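PDB 3FZ0: nucleoside hydrolase, putative from Trypanosoma brucei, which belongs to the nucleoside hydrolase family, binds calcium and has helices packed round a mixed beta-sheet. Local coordinates for residues G42-E45 with V46-M50; V206-E209 with V210-S214; G219-D222 with K223-N226; G323-Q326 with S327-K330. The protein carries 2 engineered substitutions. All blocks are in the same frame, centred on the assembly; numbering follows the deposited sequence.

Contact 1. Residues G42-E45 with V46-M50; sequences GNVE and VNQGM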
loop_
_atom_site.group_PDB
_atom_site.type_symbol
_atom_site.label_atom_id
_atom_site.label_comp_id
_atom_site.label_asym_id
_atom_site.label_seq_id
_atom_site.Cartn_x
_atom_site.Cartn_y
_atom_site.Cartn_z
ATOM N N GLY B 42 -14.931 10.828 -16.068
ATOM C CA GLY B 42 -14.108 9.767 -16.638
ATOM C C GLY B 42 -13.286 10.289 -17.807
ATOM O O GLY B 42 -12.289 11.024 -17.618
ATOM N N ASN B 43 -13.686 9.931 -19.025
ATOM C CA ASN B 43 -12.995 10.457 -20.194
ATOM C C ASN B 43 -13.359 11.887 -20.592
ATOM O O ASN B 43 -12.575 12.575 -21.255
ATOM C CB ASN B 43 -13.051 9.482 -21.363
ATOM C CG ASN B 43 -12.019 8.348 -21.207
ATOM O OD1 ASN B 43 -10.816 8.598 -20.925
ATOM N ND2 ASN B 43 -12.484 7.107 -21.351
ATOM N N VAL B 44 -14.534 12.338 -20.154
ATOM C CA VAL B 44 -14.883 13.743 -20.209
ATOM C C VAL B 44 -15.524 14.195 -18.919
ATOM O O VAL B 44 -16.091 13.401 -18.160
ATOM C CB VAL B 44 -15.801 14.100 -21.413
ATOM C CG1 VAL B 44 -15.068 13.750 -22.736
ATOM C CG2 VAL B 44 -17.160 13.416 -21.311
ATOM N N GLU B 45 -15.407 15.487 -18.672
ATOM C CA GLU B 45 -16.016 16.088 -17.517
ATOM C C GLU B 45 -17.558 16.044 -17.584
ATOM O O GLU B 45 -18.149 16.147 -18.667
ATOM C CB GLU B 45 -15.463 17.510 -17.361
ATOM C CG GLU B 45 -15.094 17.888 -15.910
ATOM C CD GLU B 45 -14.890 16.659 -14.984
ATOM O OE1 GLU B 45 -15.759 16.402 -14.065
ATOM O OE2 GLU B 45 -13.864 15.957 -15.216
ATOM N N VAL B 46 -18.205 15.873 -16.425
ATOM C CA VAL B 46 -19.664 15.773 -16.333
ATOM C C VAL B 46 -20.443 16.829 -17.141
ATOM O O VAL B 46 -21.443 16.507 -17.785
ATOM C CB VAL B 46 -20.125 15.759 -14.863
ATOM C CG1 VAL B 46 -21.649 15.964 -14.740
ATOM C CG2 VAL B 46 -19.725 14.438 -14.227
ATOM N N ASN B 47 -19.985 18.080 -17.119
ATOM C CA ASN B 47 -20.601 19.116 -17.945
ATOM C C ASN B 47 -20.578 18.820 -19.447
ATOM O O ASN B 47 -21.563 19.023 -20.146
ATOM C CB ASN B 47 -19.961 20.468 -17.675
ATOM C CG ASN B 47 -20.564 21.163 -16.480
ATOM O OD1 ASN B 47 -21.751 21.001 -16.193
ATOM N ND2 ASN B 47 -19.754 21.951 -15.775
ATOM N N GLN B 48 -19.440 18.341 -19.935
ATOM C CA GLN B 48 -19.298 17.992 -21.311
ATOM C C GLN B 48 -20.110 16.719 -21.559
ATOM O O GLN B 48 -20.793 16.612 -22.581
ATOM C CB GLN B 48 -17.824 17.804 -21.640
ATOM C CG GLN B 48 -17.547 17.479 -23.102
ATOM C CD GLN B 48 -18.027 18.576 -24.014
ATOM O OE1 GLN B 48 -17.536 19.700 -23.929
ATOM N NE2 GLN B 48 -19.009 18.276 -24.865
ATOM N N GLY B 49 -20.081 15.774 -20.617
ATOM C CA GLY B 49 -20.879 14.567 -20.751
ATOM C C GLY B 49 -22.359 14.850 -20.994
ATOM O O GLY B 49 -22.968 14.319 -21.968
ATOM N N MET B 50 -22.931 15.694 -20.126
ATOM C CA MET B 50 -24.293 16.146 -20.270
ATOM C C MET B 50 -24.570 16.645 -21.696
ATOM O O MET B 50 -25.588 16.272 -22.300
ATOM C CB MET B 50 -24.623 17.234 -19.242
ATOM C CG MET B 50 -24.710 16.727 -17.812
ATOM S SD MET B 50 -26.007 15.518 -17.497
ATOM C CE MET B 50 -27.451 16.569 -17.362
#

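Contact 2. Residues V206-E209 with V210-S214; sequences VNWE and VTVNS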
loop_
_atom_site.group_PDB
_atom_site.type_symbol
_atom_site.label_atom_id
_atom_site.label_comp_id
_atom_site.label_asym_id
_atom_site.label_seq_id
_atom_site.Cartn_x
_atom_site.Cartn_y
_atom_site.Cartn_z
ATOM N N VAL B 206 -17.578 -7.166 -17.550
ATOM C CA VAL B 206 -17.177 -7.069 -18.947
ATOM C C VAL B 206 -15.839 -6.309 -19.005
ATOM O O VAL B 206 -15.780 -5.060 -18.986
ATOM C CB VAL B 206 -18.289 -6.481 -19.798
ATOM C CG1 VAL B 206 -17.899 -6.476 -21.307
ATOM C CG2 VAL B 206 -19.610 -7.281 -19.533
ATOM N N ASN B 207 -14.767 -7.100 -19.035
ATOM C CA ASN B 207 -13.415 -6.592 -18.861
ATOM C C ASN B 207 -12.791 -6.246 -20.193
ATOM O O ASN B 207 -13.302 -6.624 -21.259
ATOM C CB ASN B 207 -12.539 -7.624 -18.136
ATOM C CG ASN B 207 -12.654 -9.000 -18.743
ATOM O OD1 ASN B 207 -11.975 -9.330 -19.714
ATOM N ND2 ASN B 207 -13.563 -9.803 -18.206
ATOM N N TRP B 208 -11.653 -5.565 -20.113
ATOM C CA TRP B 208 -10.919 -5.104 -21.282
ATOM C C TRP B 208 -10.611 -6.208 -22.314
ATOM O O TRP B 208 -10.943 -6.051 -23.505
ATOM C CB TRP B 208 -9.635 -4.400 -20.821
ATOM C CG TRP B 208 -8.657 -4.030 -21.910
ATOM C CD1 TRP B 208 -7.384 -4.512 -22.048
ATOM C CD2 TRP B 208 -8.849 -3.089 -22.971
ATOM N NE1 TRP B 208 -6.784 -3.932 -23.107
ATOM C CE2 TRP B 208 -7.646 -3.051 -23.705
ATOM C CE3 TRP B 208 -9.925 -2.287 -23.388
ATOM C CZ2 TRP B 208 -7.479 -2.241 -24.874
ATOM C CZ3 TRP B 208 -9.760 -1.462 -24.536
ATOM C CH2 TRP B 208 -8.549 -1.455 -25.263
ATOM N N GLU B 209 -10.001 -7.305 -21.875
ATOM C CA GLU B 209 -9.532 -8.353 -22.803
ATOM C C GLU B 209 -10.674 -9.030 -23.542
ATOM O O GLU B 209 -10.581 -9.288 -24.713
ATOM C CB GLU B 209 -8.655 -9.402 -22.108
ATOM C CG GLU B 209 -7.336 -8.840 -21.534
ATOM C CD GLU B 209 -7.459 -8.327 -20.089
ATOM O OE1 GLU B 209 -8.582 -7.989 -19.674
ATOM O OE2 GLU B 209 -6.435 -8.262 -19.362
ATOM N N VAL B 210 -11.795 -9.262 -22.889
ATOM C CA VAL B 210 -12.902 -9.842 -23.623
ATOM C C VAL B 210 -13.459 -8.866 -24.661
ATOM O O VAL B 210 -13.950 -9.310 -25.701
ATOM C CB VAL B 210 -14.002 -10.423 -22.695
ATOM C CG1 VAL B 210 -14.869 -9.321 -22.091
ATOM C CG2 VAL B 210 -14.830 -11.406 -23.461
ATOM N N THR B 211 -13.361 -7.560 -24.419
ATOM C CA THR B 211 -13.825 -6.593 -25.437
ATOM C C THR B 211 -12.817 -6.474 -26.576
ATOM O O THR B 211 -13.205 -6.364 -27.737
ATOM C CB THR B 211 -14.259 -5.229 -24.860
ATOM O OG1 THR B 211 -13.109 -4.511 -24.408
ATOM C CG2 THR B 211 -15.273 -5.421 -23.681
ATOM N N VAL B 212 -11.524 -6.549 -26.264
ATOM C CA VAL B 212 -10.514 -6.574 -27.310
ATOM C C VAL B 212 -10.746 -7.777 -28.259
ATOM O O VAL B 212 -10.496 -7.694 -29.488
ATOM C CB VAL B 212 -9.089 -6.632 -26.712
ATOM C CG1 VAL B 212 -8.001 -6.883 -27.835
ATOM C CG2 VAL B 212 -8.802 -5.354 -25.937
ATOM N N ASN B 213 -11.218 -8.880 -27.667
ATOM C CA ASN B 213 -11.488 -10.121 -28.376
ATOM C C ASN B 213 -12.754 -10.099 -29.220
ATOM O O ASN B 213 -13.006 -11.021 -29.995
ATOM C CB ASN B 213 -11.606 -11.265 -27.386
ATOM C CG ASN B 213 -11.598 -12.618 -28.077
ATOM O OD1 ASN B 213 -12.575 -13.378 -28.016
ATOM N ND2 ASN B 213 -10.510 -12.900 -28.783
ATOM N N SER B 214 -13.566 -9.059 -29.040
ATOM C CA SER B 214 -14.807 -8.891 -29.813
ATOM C C SER B 214 -14.900 -7.474 -30.408
ATOM O O SER B 214 -15.741 -6.673 -29.994
ATOM C CB SER B 214 -16.020 -9.167 -28.922
ATOM O OG SER B 214 -17.183 -9.121 -29.690
#

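Contact 3. Residues G219-D222 with K223-N226; sequences GFYD and KLVN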
loop_
_atom_site.group_PDB
_atom_site.type_symbol
_atom_site.label_atom_id
_atom_site.label_comp_id
_atom_site.label_asym_id
_atom_site.label_seq_id
_atom_site.Cartn_x
_atom_site.Cartn_y
_atom_site.Cartn_z
ATOM N N GLY B 219 -12.891 -2.417 -41.894
ATOM C CA GLY B 219 -13.670 -2.814 -43.097
ATOM C C GLY B 219 -15.168 -2.921 -42.789
ATOM O O GLY B 219 -16.006 -2.402 -43.537
ATOM N N PHE B 220 -15.507 -3.554 -41.670
ATOM C CA PHE B 220 -16.889 -3.636 -41.232
ATOM C C PHE B 220 -17.415 -2.214 -40.982
ATOM O O PHE B 220 -18.487 -1.847 -41.503
ATOM C CB PHE B 220 -17.015 -4.497 -39.969
ATOM C CG PHE B 220 -18.403 -4.543 -39.401
ATOM C CD1 PHE B 220 -19.312 -5.513 -39.842
ATOM C CD2 PHE B 220 -18.809 -3.631 -38.421
ATOM C CE1 PHE B 220 -20.605 -5.566 -39.312
ATOM C CE2 PHE B 220 -20.108 -3.669 -37.885
ATOM C CZ PHE B 220 -21.001 -4.635 -38.312
ATOM N N TYR B 221 -16.653 -1.432 -40.203
ATOM C CA TYR B 221 -16.984 -0.034 -39.936
ATOM C C TYR B 221 -17.324 0.732 -41.217
ATOM O O TYR B 221 -18.319 1.447 -41.273
ATOM C CB TYR B 221 -15.840 0.678 -39.203
ATOM C CG TYR B 221 -16.134 2.131 -38.949
ATOM C CD1 TYR B 221 -17.012 2.522 -37.921
ATOM C CD2 TYR B 221 -15.532 3.131 -39.724
ATOM C CE1 TYR B 221 -17.274 3.871 -37.679
ATOM C CE2 TYR B 221 -15.785 4.466 -39.488
ATOM C CZ TYR B 221 -16.655 4.836 -38.460
ATOM O OH TYR B 221 -16.919 6.183 -38.207
ATOM N N ASP B 222 -16.493 0.570 -42.240
ATOM C CA ASP B 222 -16.699 1.287 -43.490
ATOM C C ASP B 222 -18.092 0.983 -44.044
ATOM O O ASP B 222 -18.751 1.884 -44.554
ATOM C CB ASP B 222 -15.594 0.975 -44.509
ATOM C CG ASP B 222 -14.294 1.727 -44.219
ATOM O OD1 ASP B 222 -14.275 2.558 -43.292
ATOM O OD2 ASP B 222 -13.282 1.498 -44.923
ATOM N N LYS B 223 -18.533 -0.270 -43.929
ATOM C CA LYS B 223 -19.844 -0.685 -44.413
ATOM C C LYS B 223 -20.952 -0.186 -43.494
ATOM O O LYS B 223 -22.007 0.222 -43.955
ATOM C CB LYS B 223 -19.929 -2.194 -44.551
ATOM C CG LYS B 223 -19.332 -2.734 -45.826
ATOM C CD LYS B 223 -19.001 -4.221 -45.688
ATOM C CE LYS B 223 -18.528 -4.821 -47.020
ATOM N NZ LYS B 223 -18.106 -6.260 -46.874
ATOM N N LEU B 224 -20.687 -0.189 -42.195
ATOM C CA LEU B 224 -21.607 0.345 -41.201
ATOM C C LEU B 224 -22.070 1.766 -41.582
ATOM O O LEU B 224 -23.269 2.066 -41.543
ATOM C CB LEU B 224 -20.945 0.308 -39.803
ATOM C CG LEU B 224 -21.820 0.472 -38.551
ATOM C CD1 LEU B 224 -22.757 -0.724 -38.432
ATOM C CD2 LEU B 224 -21.040 0.737 -37.260
ATOM N N VAL B 225 -21.136 2.626 -41.992
ATOM C CA VAL B 225 -21.437 4.048 -42.198
ATOM C C VAL B 225 -21.671 4.435 -43.662
ATOM O O VAL B 225 -21.669 5.628 -44.009
ATOM C CB VAL B 225 -20.348 4.985 -41.558
ATOM C CG1 VAL B 225 -20.392 4.930 -40.089
ATOM C CG2 VAL B 225 -18.953 4.685 -42.066
ATOM N N ASN B 226 -21.858 3.397 -44.494
ATOM C CA ASN B 226 -22.141 3.475 -45.921
ATOM C C ASN B 226 -21.043 4.057 -46.786
ATOM O O ASN B 226 -21.292 4.616 -47.845
ATOM C CB ASN B 226 -23.455 4.198 -46.183
ATOM C CG ASN B 226 -24.587 3.256 -46.554
ATOM O OD1 ASN B 226 -24.594 2.053 -46.213
ATOM N ND2 ASN B 226 -25.572 3.808 -47.244
#

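Contact 4. Residues G323-Q326 with S327-K330; sequences GTEQ and SMAK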
loop_
_atom_site.group_PDB
_atom_site.type_symbol
_atom_site.label_atom_id
_atom_site.label_comp_id
_atom_site.label_asym_id
_atom_site.label_seq_id
_atom_site.Cartn_x
_atom_site.Cartn_y
_atom_site.Cartn_z
ATOM N N GLY B 323 -9.346 -20.856 -6.251
ATOM C CA GLY B 323 -10.073 -20.950 -5.005
ATOM C C GLY B 323 -11.193 -21.948 -5.086
ATOM O O GLY B 323 -11.878 -22.023 -6.076
ATOM N N THR B 324 -11.334 -22.751 -4.035
ATOM C CA THR B 324 -12.414 -23.717 -3.953
ATOM C C THR B 324 -13.467 -23.156 -3.015
ATOM O O THR B 324 -13.248 -22.120 -2.358
ATOM C CB THR B 324 -11.917 -25.105 -3.441
ATOM O OG1 THR B 324 -11.441 -25.008 -2.085
ATOM C CG2 THR B 324 -10.809 -25.680 -4.342
ATOM N N GLU B 325 -14.613 -23.834 -2.958
ATOM C CA GLU B 325 -15.596 -23.583 -1.909
ATOM C C GLU B 325 -14.905 -23.528 -0.527
ATOM O O GLU B 325 -15.170 -22.610 0.244
ATOM C CB GLU B 325 -16.762 -24.601 -1.971
ATOM C CG GLU B 325 -18.014 -24.150 -2.808
ATOM C CD GLU B 325 -17.705 -23.626 -4.277
ATOM O OE1 GLU B 325 -16.964 -24.283 -5.057
ATOM O OE2 GLU B 325 -18.223 -22.548 -4.655
ATOM N N GLN B 326 -13.994 -24.452 -0.225
ATOM C CA GLN B 326 -13.333 -24.430 1.100
ATOM C C GLN B 326 -12.422 -23.206 1.321
ATOM O O GLN B 326 -12.517 -22.544 2.363
ATOM C CB GLN B 326 -12.562 -25.732 1.424
ATOM C CG GLN B 326 -13.442 -26.930 1.717
ATOM C CD GLN B 326 -12.820 -27.942 2.713
ATOM O OE1 GLN B 326 -11.620 -28.288 2.645
ATOM N NE2 GLN B 326 -13.653 -28.430 3.635
ATOM N N SER B 327 -11.545 -22.913 0.358
ATOM C CA SER B 327 -10.549 -21.849 0.527
ATOM C C SER B 327 -11.206 -20.480 0.584
ATOM O O SER B 327 -10.742 -19.608 1.299
ATOM C CB SER B 327 -9.474 -21.903 -0.559
ATOM O OG SER B 327 -10.047 -21.943 -1.855
ATOM N N MET B 328 -12.300 -20.304 -0.144
ATOM C CA MET B 328 -13.064 -19.047 -0.073
ATOM C C MET B 328 -13.802 -18.932 1.264
ATOM O O MET B 328 -13.840 -17.855 1.869
ATOM C CB MET B 328 -14.055 -18.878 -1.251
ATOM C CG MET B 328 -13.454 -19.013 -2.597
ATOM S SD MET B 328 -14.529 -18.562 -3.971
ATOM C CE MET B 328 -16.084 -19.234 -3.366
ATOM N N ALA B 329 -14.389 -20.032 1.726
ATOM C CA ALA B 329 -15.082 -19.999 3.022
ATOM C C ALA B 329 -14.136 -19.496 4.118
ATOM O O ALA B 329 -14.464 -18.543 4.820
ATOM C CB ALA B 329 -15.692 -21.355 3.376
ATOM N N LYS B 330 -12.946 -20.091 4.199
ATOM C CA LYS B 330 -11.923 -19.708 5.175
ATOM C C LYS B 330 -11.424 -18.245 5.072
ATOM O O LYS B 330 -10.893 -17.695 6.032
ATOM C CB LYS B 330 -10.768 -20.731 5.127
ATOM C CG LYS B 330 -9.442 -20.279 5.743
ATOM C CD LYS B 330 -8.537 -21.465 6.154
ATOM C CE LYS B 330 -7.017 -21.138 6.006
ATOM N NZ LYS B 330 -6.195 -21.725 7.123
#

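Contact 1. Residues G42-E45 with V46-M50
CB of Val-44 meets CG of Gln-48 at 4.2 Å. With CG1 of Val-44 anti to the carbonyl carbon (chi1 -60°), CG2 falls between the backbone N and that carbon. From there CG2 rests against the backbone of Gly-49, 3.8 Å from Gly-49 N. The amide end of Gln-48 turns away from Val-44, and its NE2 hydrogen-bonds to OD1 of Asn-52, one turn further along. Glu-45 is the N-cap of helix 46-60, which follows strand 32-39 in the alpha/beta core of the nucleoside hydrolase fold. The carbonyl O of Glu-45 accepts a straight bond from Gly-49 N (2.8 Å, N-H...O angle 166°), closing the first turn of the helix. Gln-48 N adds a weak bond to the same oxygen. The Glu-45 chain bends at chi2 (20°) and folds back over the start of the helix. OE1 thereby gains a weak bond from Val-46 N at 3.4 Å. The negative carboxylate lies by the helix N-terminus, where the helix dipole would probably favour it. Val-46 points away from residues 42-45 and touches Val-39 and Arg-68. Just upstream, the backbone N of Asn-43 bonds to OD2 of the calcium ligand Asp-14.

Contact 2. Residues V206-E209 with V210-S214
Two torsions, one on each residue, bring the Trp-208 ring and Val-212 together. CG of Trp-208 is anti to the backbone N (chi1 172°), and CG2 of Val-212 is anti to its own carbonyl carbon. CG2 of Val-212 then sits over the centre of one indole face, 3.6 Å from the centroid of the six-membered ring. This is a CH-pi contact one helical turn apart. The Trp-208 carbonyl O accepts two good bonds, from Val-212 N at 2.9 Å and from the hydroxyl OG1 of Thr-211 at 2.8 Å, and a weak third from Thr-211 N. The hydroxyl comes in tilted 23° from the carbonyl plane. The methyl CG2 of Thr-211 meets CG1 of Val-206 at 3.7 Å, the two side chains crossing at about a right angle. Asn-207 is the N-cap of helix 208-212. Its OD1 accepts from Val-210 N at 3.2 Å, with the donor lying above the amide plane. OD1 also bonds to Ser-169 OG, and ND2 bonds to Ile-340 O, which fixes the cap amide. NE1 of Trp-208 bonds to Tyr-322 OH of the second subunit. The helix starts directly after strand 203-206. Val-206 packs on Ala-286 of helix 282-291 and on Ile-340 of strand 337-343, and Thr-211 packs on Pro-282 and Val-285 of helix 282-291.

Contact 3. Residues G219-D222 with K223-N226
Residues Gly-219 to Leu-224 make up nearly all of the short helix 218-224, and Val-225 is the first residue to leave helical angles. Leu-224 N bonds to Phe-220 O at 2.8 Å, in the carbonyl plane. Val-225 N bonds to Tyr-221 O at 3.1 Å. Lys-223 N makes a weak bond to Gly-219 O. Phe-220 and Leu-224 then meet one turn apart, with CE2 of the ring 4.0 Å from CD1 of Leu-224. Both have CG anti to the backbone N, and both turn to helix 345-356, where Phe-220 touches Leu-349 and Leu-352 and Leu-224 touches Val-356. Tyr-221 packs against Val-225. Methyl CG2 of Val-225 lies over one ring face, 4.1 Å above the plane and offset toward the rim, while CG1 is 4.1 Å from CZ of Tyr-221. The Tyr-221 ring also makes an edge-to-face pair with Trp-218. Asp-222 OD1 forms salt bridges with Arg-258 and Arg-227. Asn-226 takes positive phi (65°), and its N bonds to Lys-223 O at 3.2 Å. With Arg-227 N paired to Asp-222 O, this is a Schellman motif that ends the helix, Asn-226 being the C-prime residue.

Contact 4. Residues G323-Q326 with S327-K330
Thr-324 and Ser-327 exchange two hydrogen bonds between side chain and backbone. OG1 of Thr-324 accepts from Ser-327 N at 3.2 Å with an N-H...O angle of 166°. In return, OG of Ser-327 accepts from Thr-324 N at 2.7 Å with an angle of 153°. Both hydroxyls are folded back over their own backbone (chi1 65° for Thr-324), within reach of the partner's N-H. Ser-327 OG also passes close to the backbone of Gly-323, 3.3 Å from its CA. Three backbone bonds run along the helix that follows. Met-328 N bonds to Thr-324 O at 3.0 Å, and the same i to i+4 pattern joins Ala-329 N to Glu-325 O and Lys-330 N to Gln-326 O. Contacts between longer side chains are fewer. Glu-325 and Met-328 lie side by side and point the same way, with OE2 of Glu-325 4.1 Å from the methyl CE of Met-328. The same carboxylate oxygen makes a salt bridge to Arg-335, so the charge is met beside the methionine. The buried Met-328 also touches Asp-320, Arg-333 and Arg-335 in neighbouring loops. Most of the other residues face solvent. The two reciprocal bonds are a capping box with Thr-324 as N-cap. It closes the N-terminal end of the short surface helix 325-330, between strands 317-319 and 337-343.

How the contacts relate
Contacts 1, 2 and 4 mark helix starts, while contact 3 marks a helix end. Contacts 1 and 2 lie nearest the metal site of Asp-14, Asp-19, Leu-134 and Asp-283. The side chain of Val-44 is about 9 Å from the calcium ion and that of Trp-208 about 10 Å. The centres of these two contacts are about 24 Å apart, on opposite sides of the chain's centre. The side chain of Trp-208 is also about 3 Å from a bound BTB molecule, probably from the crystallisation liquor, though such molecules often mark pockets. Contacts 3 and 4 are farthest apart, with centres about 48 Å from each other. Contact 2 lies between, its centre about 21 Å from that of contact 3 and about 28 Å from that of contact 4.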